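Local coordinates for truncated hemoglobin 4 (Chlamydomonas reinhardtii, PDB 6BME), which binds heme b in a truncated, 2-on-2 globin domain that holds the iron hexacoordinate, and probably binds oxygen, at residues Pro28-Phe33 and Phe83-Gly88; Val19-Leu24 and Val37-Leu42. All coordinates share one frame; numbering follows the deposited sequence.

Interaction 1 (Pro28-Phe33 and Phe83-Gly88); sequences PDLEPF and FDKVAG. With HEM (protoporphyrin IX containing Fe), chain C.
Leu30 and Val86 meet through methyl groups: CD1 of Leu30 lies 3.8 Å from CG2 of Val86, and the other leucine branch, CD2, comes nearly as close to the same methyl. A second contact uses the aliphatic root of Lys85, whose CG is 3.9 Å from Leu30 CD1. Leucine suits this place because one fork can touch both a methyl and a methylene stem on successive residues of helix 80-96.

CG2 of Val86, set anti to the carbonyl carbon, also packs on the heme, 3.6 Å from methyl CMC of HEM, and so serves leucine and porphyrin alike. Two phenylalanines of the same segments touch the vinyl groups. Phe33 brings CB to 3.6 Å from CBC of HEM, and Phe83 brings CE2 to 3.6 Å from CAB of HEM, each vinyl meeting its ring obliquely. These apolar residues line the vinyl-bearing part of the pocket, and the side chain of Val86 lies about 6 Å from that of Lys45, the heme-binding lysine.

Farther out the contact turns polar. The Lys85 chain, bent at chi2 (68°), carries its ammonium away from the leucine to the loop, where NZ forms a salt bridge with Asp27. A water links it to Asp29 as well, accepting from Lys85 NZ at 3.1 Å and donating to Asp29 OD2 at 2.8 Å. Leu30 also packs on Leu24 of helix 10-25 and on His82 and His89 of helix 80-96, and Leu24 and Phe20 also touch Val86.

The contact grades from heme through buried hydrocarbon to charged groups at the surface. Lysine fits the boundary, its stem lying against leucine while its ammonium is paired with Asp27 and reaches Asp29 through water, a setting that would probably favour the charged form.

Interaction 2 (Val19-Leu24 and Val37-Leu42); sequences VFYKKL and VDMVTL. With HEM (protoporphyrin IX containing Fe), chain C.
The ring of Tyr21 is met at its edge, close to its plane, by methyl CD1 of Leu42, which lies 4.0 Å from CE1 of Tyr21. Met39 comes to the phenol end of the same ring obliquely. Its SD sits 4.4 Å from the centroid of the Tyr21 ring and 55° off the ring normal, a Met-aromatic contact, though the sulfur is modelled too close to the hydroxyl for its exact position to carry weight. One face of the neighbouring Phe20 ring carries Leu24 CD1, 4.1 Å above the plane and offset toward the rim.

Tyr21 has CG anti to the backbone N (chi1 168°), reaching from helix 10-25 across to the start of helix 39-53. Met39 starts off to one side but bends at chi2 and chi3, which turns its thioether back to the ring. Tyrosine suits the place because its long, flat side chain can reach from one helix to the next, and methionine because its flexible chain and polarisable sulfur can fit an aromatic neighbour. Leu42 itself packs on Phe34.

Asp38 caps the helix that carries Met39 and Leu42. OD1 of this N-cap residue accepts from N of Thr41 at 2.8 Å in a nearly straight bond, met from above the carboxylate plane; OD2 accepts from OG1 of Thr41 on its syn side, 26° out of that plane, at a short 2.5 Å. Thr41 CG2 is 3.5 Å from the propionate carbon CGA of HEM.

What results is a contact of apolar and, probably, sulfur-aromatic character, with no hydrogen bond between the two segments. The cap fixes the first turn of the helix that also bears heme-binding Lys45, whose side chain is about 5 Å from that of Leu42.

In the fold
From the N terminus, helix 10-25 supplies Val19-Leu24, the loop after it supplies Pro28-Phe33, and Val37-Leu42 follows at the start of helix 39-53. Interaction 2 therefore closes a short loop of 12 residues, inside which the first segment of interaction 1 falls. Phe83-Gly88 comes much later, on helix 80-96, so interaction 1 closes a longer, largely helical excursion of 49 residues, and the two contacts cross along the chain. In space they share helix 10-25, which is in contact with both segments of interaction 1, and their centres are about 12 Å apart. Together they tie three helices and a connecting loop of the globin fold around one heme.

Interaction 1 (Pro28-Phe33 and Phe83-Gly88)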
# COMPACT_ATOMS: atom_id res chain seq x y z
N PRO A 28 -4.35 -9.02 12.33
CA PRO A 28 -3.33 -9.91 12.89
C PRO A 28 -2.47 -10.60 11.84
O PRO A 28 -1.36 -11.05 12.17
CB PRO A 28 -4.16 -10.94 13.69
CG PRO A 28 -5.53 -10.89 13.05
CD PRO A 28 -5.72 -9.46 12.65
N ASP A 29 -2.95 -10.71 10.60
CA ASP A 29 -2.15 -11.32 9.55
C ASP A 29 -1.10 -10.39 8.97
O ASP A 29 -0.16 -10.86 8.32
CB ASP A 29 -3.06 -11.84 8.43
CG ASP A 29 -3.82 -13.10 8.84
OD1 ASP A 29 -3.36 -13.77 9.78
OD2 ASP A 29 -4.86 -13.40 8.22
N LEU A 30 -1.22 -9.09 9.20
CA LEU A 30 -0.30 -8.10 8.63
C LEU A 30 0.54 -7.36 9.66
O LEU A 30 1.69 -7.03 9.38
CB LEU A 30 -1.10 -7.07 7.82
CG LEU A 30 -1.93 -7.65 6.68
CD1 LEU A 30 -2.83 -6.59 6.10
CD2 LEU A 30 -1.00 -8.24 5.61
N GLU A 31 -0.02 -7.08 10.83
CA GLU A 31 0.71 -6.33 11.85
C GLU A 31 2.12 -6.85 12.11
O GLU A 31 3.04 -6.01 12.24
CB GLU A 31 -0.13 -6.31 13.14
CG GLU A 31 0.56 -5.72 14.36
CD GLU A 31 1.44 -6.73 15.09
OE1 GLU A 31 1.12 -7.94 15.09
OE2 GLU A 31 2.46 -6.30 15.65
N PRO A 32 2.39 -8.16 12.17
CA PRO A 32 3.76 -8.59 12.49
C PRO A 32 4.81 -8.07 11.52
O PRO A 32 5.95 -7.89 11.94
CB PRO A 32 3.66 -10.12 12.46
CG PRO A 32 2.25 -10.38 12.88
CD PRO A 32 1.47 -9.32 12.12
N PHE A 33 4.46 -7.80 10.25
CA PHE A 33 5.45 -7.21 9.33
C PHE A 33 5.83 -5.79 9.72
O PHE A 33 6.87 -5.30 9.26
CB PHE A 33 4.92 -7.22 7.89
CG PHE A 33 4.80 -8.59 7.31
CD1 PHE A 33 5.94 -9.28 6.89
CD2 PHE A 33 3.57 -9.21 7.19
CE1 PHE A 33 5.86 -10.56 6.36
CE2 PHE A 33 3.46 -10.50 6.67
CZ PHE A 33 4.62 -11.17 6.24
N PHE A 83 -0.23 -9.35 0.19
CA PHE A 83 -0.45 -8.25 -0.76
C PHE A 83 -1.93 -8.01 -0.99
O PHE A 83 -2.39 -6.86 -1.02
CB PHE A 83 0.24 -8.53 -2.09
CG PHE A 83 -0.06 -7.48 -3.15
CD1 PHE A 83 -1.21 -7.58 -3.94
CD2 PHE A 83 0.79 -6.40 -3.34
CE1 PHE A 83 -1.50 -6.61 -4.89
CE2 PHE A 83 0.51 -5.43 -4.30
CZ PHE A 83 -0.64 -5.53 -5.07
N ASP A 84 -2.69 -9.09 -1.23
CA ASP A 84 -4.11 -8.93 -1.51
C ASP A 84 -4.87 -8.38 -0.32
O ASP A 84 -5.91 -7.73 -0.49
CB ASP A 84 -4.71 -10.27 -1.96
CG ASP A 84 -4.18 -10.73 -3.30
OD1 ASP A 84 -3.72 -9.87 -4.08
OD2 ASP A 84 -4.23 -11.95 -3.60
N LYS A 85 -4.40 -8.66 0.91
CA LYS A 85 -5.07 -8.12 2.08
C LYS A 85 -4.78 -6.63 2.24
O LYS A 85 -5.69 -5.85 2.53
CB LYS A 85 -4.65 -8.90 3.34
CG LYS A 85 -5.64 -8.79 4.51
CD LYS A 85 -6.98 -9.50 4.20
CE LYS A 85 -8.02 -9.23 5.29
NZ LYS A 85 -7.57 -9.82 6.59
N VAL A 86 -3.51 -6.23 2.04
CA VAL A 86 -3.15 -4.82 2.08
C VAL A 86 -3.92 -4.06 1.01
O VAL A 86 -4.46 -2.97 1.26
CB VAL A 86 -1.63 -4.65 1.91
CG1 VAL A 86 -1.26 -3.19 1.59
CG2 VAL A 86 -0.88 -5.11 3.16
N ALA A 87 -3.99 -4.62 -0.20
CA ALA A 87 -4.69 -3.96 -1.30
C ALA A 87 -6.19 -3.85 -1.00
O ALA A 87 -6.81 -2.81 -1.29
CB ALA A 87 -4.45 -4.72 -2.60
N GLY A 88 -6.78 -4.89 -0.42
CA GLY A 88 -8.18 -4.81 -0.04
C GLY A 88 -8.44 -3.76 1.03
O GLY A 88 -9.41 -3.00 0.95
CHA HEM C . 7.99 -0.11 3.00
CHB HEM C . 4.92 1.01 -0.56
CHC HEM C . 3.12 -3.48 -0.25
CHD HEM C . 4.98 -3.75 4.19
C1A HEM C . 7.38 0.61 1.99
C2A HEM C . 7.69 1.96 1.53
C3A HEM C . 6.81 2.25 0.55
C4A HEM C . 5.93 1.11 0.36
CMA HEM C . 6.70 3.53 -0.29
CAA HEM C . 8.82 2.89 2.06
CBA HEM C . 8.66 3.22 3.54
CGA HEM C . 9.62 4.29 4.01
O1A HEM C . 10.87 4.08 3.95
O2A HEM C . 9.11 5.36 4.48
C1B HEM C . 4.25 -0.16 -0.88
C2B HEM C . 3.51 -0.44 -2.09
C3B HEM C . 3.03 -1.69 -2.00
C4B HEM C . 3.43 -2.22 -0.71
CMB HEM C . 3.35 0.53 -3.29
CAB HEM C . 2.16 -2.50 -2.99
CBB HEM C . 1.39 -1.94 -3.92
C1C HEM C . 3.39 -3.91 1.02
C2C HEM C . 2.83 -5.07 1.64
C3C HEM C . 3.31 -5.16 2.88
C4C HEM C . 4.22 -4.04 3.08
CMC HEM C . 1.82 -6.03 0.96
CAC HEM C . 2.94 -6.27 3.88
CBC HEM C . 2.83 -6.00 5.19
C1D HEM C . 6.01 -2.84 4.22
C2D HEM C . 7.00 -2.69 5.27
C3D HEM C . 7.81 -1.69 4.94
C4D HEM C . 7.39 -1.16 3.67
CMD HEM C . 7.05 -3.55 6.55
CAD HEM C . 9.01 -1.12 5.75
CBD HEM C . 10.24 -2.00 5.58
CGD HEM C . 11.34 -1.42 6.44
O1D HEM C . 11.46 -0.17 6.50
O2D HEM C . 12.10 -2.21 7.05
NA HEM C . 6.30 0.15 1.27
NB HEM C . 4.18 -1.27 -0.06
NC HEM C . 4.23 -3.31 1.92
ND HEM C . 6.29 -1.89 3.24
FE HEM C . 5.23 -1.58 1.61
O HOH W 1 -5.42 -11.99 5.90

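Interaction 2 (Val19-Leu24 and Val37-Leu42)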
# COMPACT_ATOMS: atom_id res chain seq x y z
N VAL A 19 -7.05 5.90 8.36
CA VAL A 19 -7.93 4.75 8.19
C VAL A 19 -7.14 3.54 7.70
O VAL A 19 -7.23 2.45 8.27
CB VAL A 19 -9.08 5.09 7.22
CG1 VAL A 19 -9.83 3.79 6.79
CG2 VAL A 19 -10.03 6.11 7.83
N PHE A 20 -6.33 3.75 6.66
CA PHE A 20 -5.59 2.68 6.02
C PHE A 20 -4.54 2.11 6.96
O PHE A 20 -4.43 0.89 7.11
CB PHE A 20 -4.97 3.23 4.73
CG PHE A 20 -4.16 2.25 3.94
CD1 PHE A 20 -4.58 0.93 3.77
CD2 PHE A 20 -3.00 2.66 3.32
CE1 PHE A 20 -3.81 0.04 3.02
CE2 PHE A 20 -2.23 1.78 2.57
CZ PHE A 20 -2.64 0.47 2.42
N TYR A 21 -3.81 3.00 7.64
CA TYR A 21 -2.81 2.58 8.62
C TYR A 21 -3.43 1.72 9.72
O TYR A 21 -2.91 0.64 10.05
CB TYR A 21 -2.14 3.81 9.22
CG TYR A 21 -1.30 3.53 10.43
CD1 TYR A 21 -0.01 3.05 10.31
CD2 TYR A 21 -1.79 3.75 11.71
CE1 TYR A 21 0.77 2.79 11.41
CE2 TYR A 21 -1.02 3.50 12.82
CZ TYR A 21 0.26 3.01 12.67
OH TYR A 21 1.03 2.75 13.78
N LYS A 22 -4.55 2.17 10.28
CA LYS A 22 -5.16 1.45 11.39
C LYS A 22 -5.67 0.08 10.95
O LYS A 22 -5.54 -0.90 11.70
CB LYS A 22 -6.28 2.29 12.01
CG LYS A 22 -5.77 3.52 12.75
CD LYS A 22 -6.91 4.35 13.30
CE LYS A 22 -6.41 5.67 13.91
NZ LYS A 22 -7.02 6.86 13.25
N LYS A 23 -6.20 -0.01 9.73
CA LYS A 23 -6.59 -1.32 9.20
C LYS A 23 -5.42 -2.29 9.19
O LYS A 23 -5.55 -3.45 9.58
CB LYS A 23 -7.17 -1.18 7.79
CG LYS A 23 -8.61 -0.68 7.72
CD LYS A 23 -9.03 -0.46 6.27
CE LYS A 23 -10.43 0.12 6.17
NZ LYS A 23 -11.46 -0.82 6.69
N LEU A 24 -4.24 -1.84 8.73
CA LEU A 24 -3.09 -2.73 8.68
C LEU A 24 -2.64 -3.13 10.08
O LEU A 24 -2.36 -4.31 10.34
CB LEU A 24 -1.94 -2.08 7.91
CG LEU A 24 -2.20 -1.56 6.50
CD1 LEU A 24 -0.89 -1.13 5.86
CD2 LEU A 24 -2.89 -2.61 5.65
N VAL A 37 9.14 -1.27 13.04
CA VAL A 37 9.20 -0.17 12.08
C VAL A 37 8.71 1.10 12.76
O VAL A 37 7.56 1.17 13.21
CB VAL A 37 8.38 -0.46 10.82
CG1 VAL A 37 8.67 0.62 9.78
CG2 VAL A 37 8.70 -1.84 10.27
N ASP A 38 9.56 2.12 12.79
CA ASP A 38 9.22 3.37 13.45
C ASP A 38 8.03 4.03 12.75
O ASP A 38 7.78 3.82 11.56
CB ASP A 38 10.43 4.31 13.46
CG ASP A 38 10.66 4.98 12.12
OD1 ASP A 38 9.99 6.01 11.86
OD2 ASP A 38 11.50 4.49 11.33
N MET A 39 7.30 4.84 13.51
CA MET A 39 6.02 5.37 13.04
C MET A 39 6.20 6.41 11.94
O MET A 39 5.30 6.58 11.10
CB MET A 39 5.25 5.98 14.21
CG MET A 39 3.79 6.30 13.90
SD MET A 39 2.72 4.86 14.12
CE MET A 39 2.71 4.76 15.92
N VAL A 40 7.32 7.13 11.93
CA VAL A 40 7.54 8.11 10.87
C VAL A 40 7.70 7.39 9.54
O VAL A 40 7.05 7.74 8.54
CB VAL A 40 8.77 8.99 11.21
CG1 VAL A 40 9.14 9.88 10.02
CG2 VAL A 40 8.49 9.83 12.44
N THR A 41 8.52 6.34 9.51
CA THR A 41 8.66 5.53 8.31
C THR A 41 7.31 4.96 7.86
O THR A 41 7.01 4.96 6.66
CB THR A 41 9.65 4.40 8.58
OG1 THR A 41 10.93 4.96 8.94
CG2 THR A 41 9.79 3.50 7.38
N LEU A 42 6.49 4.50 8.81
CA LEU A 42 5.22 3.87 8.44
C LEU A 42 4.25 4.89 7.86
O LEU A 42 3.61 4.64 6.83
CB LEU A 42 4.60 3.19 9.66
CG LEU A 42 5.20 1.85 10.07
CD1 LEU A 42 4.40 1.22 11.20
CD2 LEU A 42 5.29 0.93 8.87
CHA HEM C . 7.99 -0.11 3.00
CHB HEM C . 4.92 1.01 -0.56
CHC HEM C . 3.12 -3.48 -0.25
CHD HEM C . 4.98 -3.75 4.19
C1A HEM C . 7.38 0.61 1.99
C2A HEM C . 7.69 1.96 1.53
C3A HEM C . 6.81 2.25 0.55
C4A HEM C . 5.93 1.11 0.36
CMA HEM C . 6.70 3.53 -0.29
CAA HEM C . 8.82 2.89 2.06
CBA HEM C . 8.66 3.22 3.54
CGA HEM C . 9.62 4.29 4.01
O1A HEM C . 10.87 4.08 3.95
O2A HEM C . 9.11 5.36 4.48
C1B HEM C . 4.25 -0.16 -0.88
C2B HEM C . 3.51 -0.44 -2.09
C3B HEM C . 3.03 -1.69 -2.00
C4B HEM C . 3.43 -2.22 -0.71
CMB HEM C . 3.35 0.53 -3.29
CAB HEM C . 2.16 -2.50 -2.99
CBB HEM C . 1.39 -1.94 -3.92
C1C HEM C . 3.39 -3.91 1.02
C2C HEM C . 2.83 -5.07 1.64
C3C HEM C . 3.31 -5.16 2.88
C4C HEM C . 4.22 -4.04 3.08
CMC HEM C . 1.82 -6.03 0.96
CAC HEM C . 2.94 -6.27 3.88
CBC HEM C . 2.83 -6.00 5.19
C1D HEM C . 6.01 -2.84 4.22
C2D HEM C . 7.00 -2.69 5.27
C3D HEM C . 7.81 -1.69 4.94
C4D HEM C . 7.39 -1.16 3.67
CMD HEM C . 7.05 -3.55 6.55
CAD HEM C . 9.01 -1.12 5.75
CBD HEM C . 10.24 -2.00 5.58
CGD HEM C . 11.34 -1.42 6.44
O1D HEM C . 11.46 -0.17 6.50
O2D HEM C . 12.10 -2.21 7.05
NA HEM C . 6.30 0.15 1.27
NB HEM C . 4.18 -1.27 -0.06
NC HEM C . 4.23 -3.31 1.92
ND HEM C . 6.29 -1.89 3.24
FE HEM C . 5.23 -1.58 1.61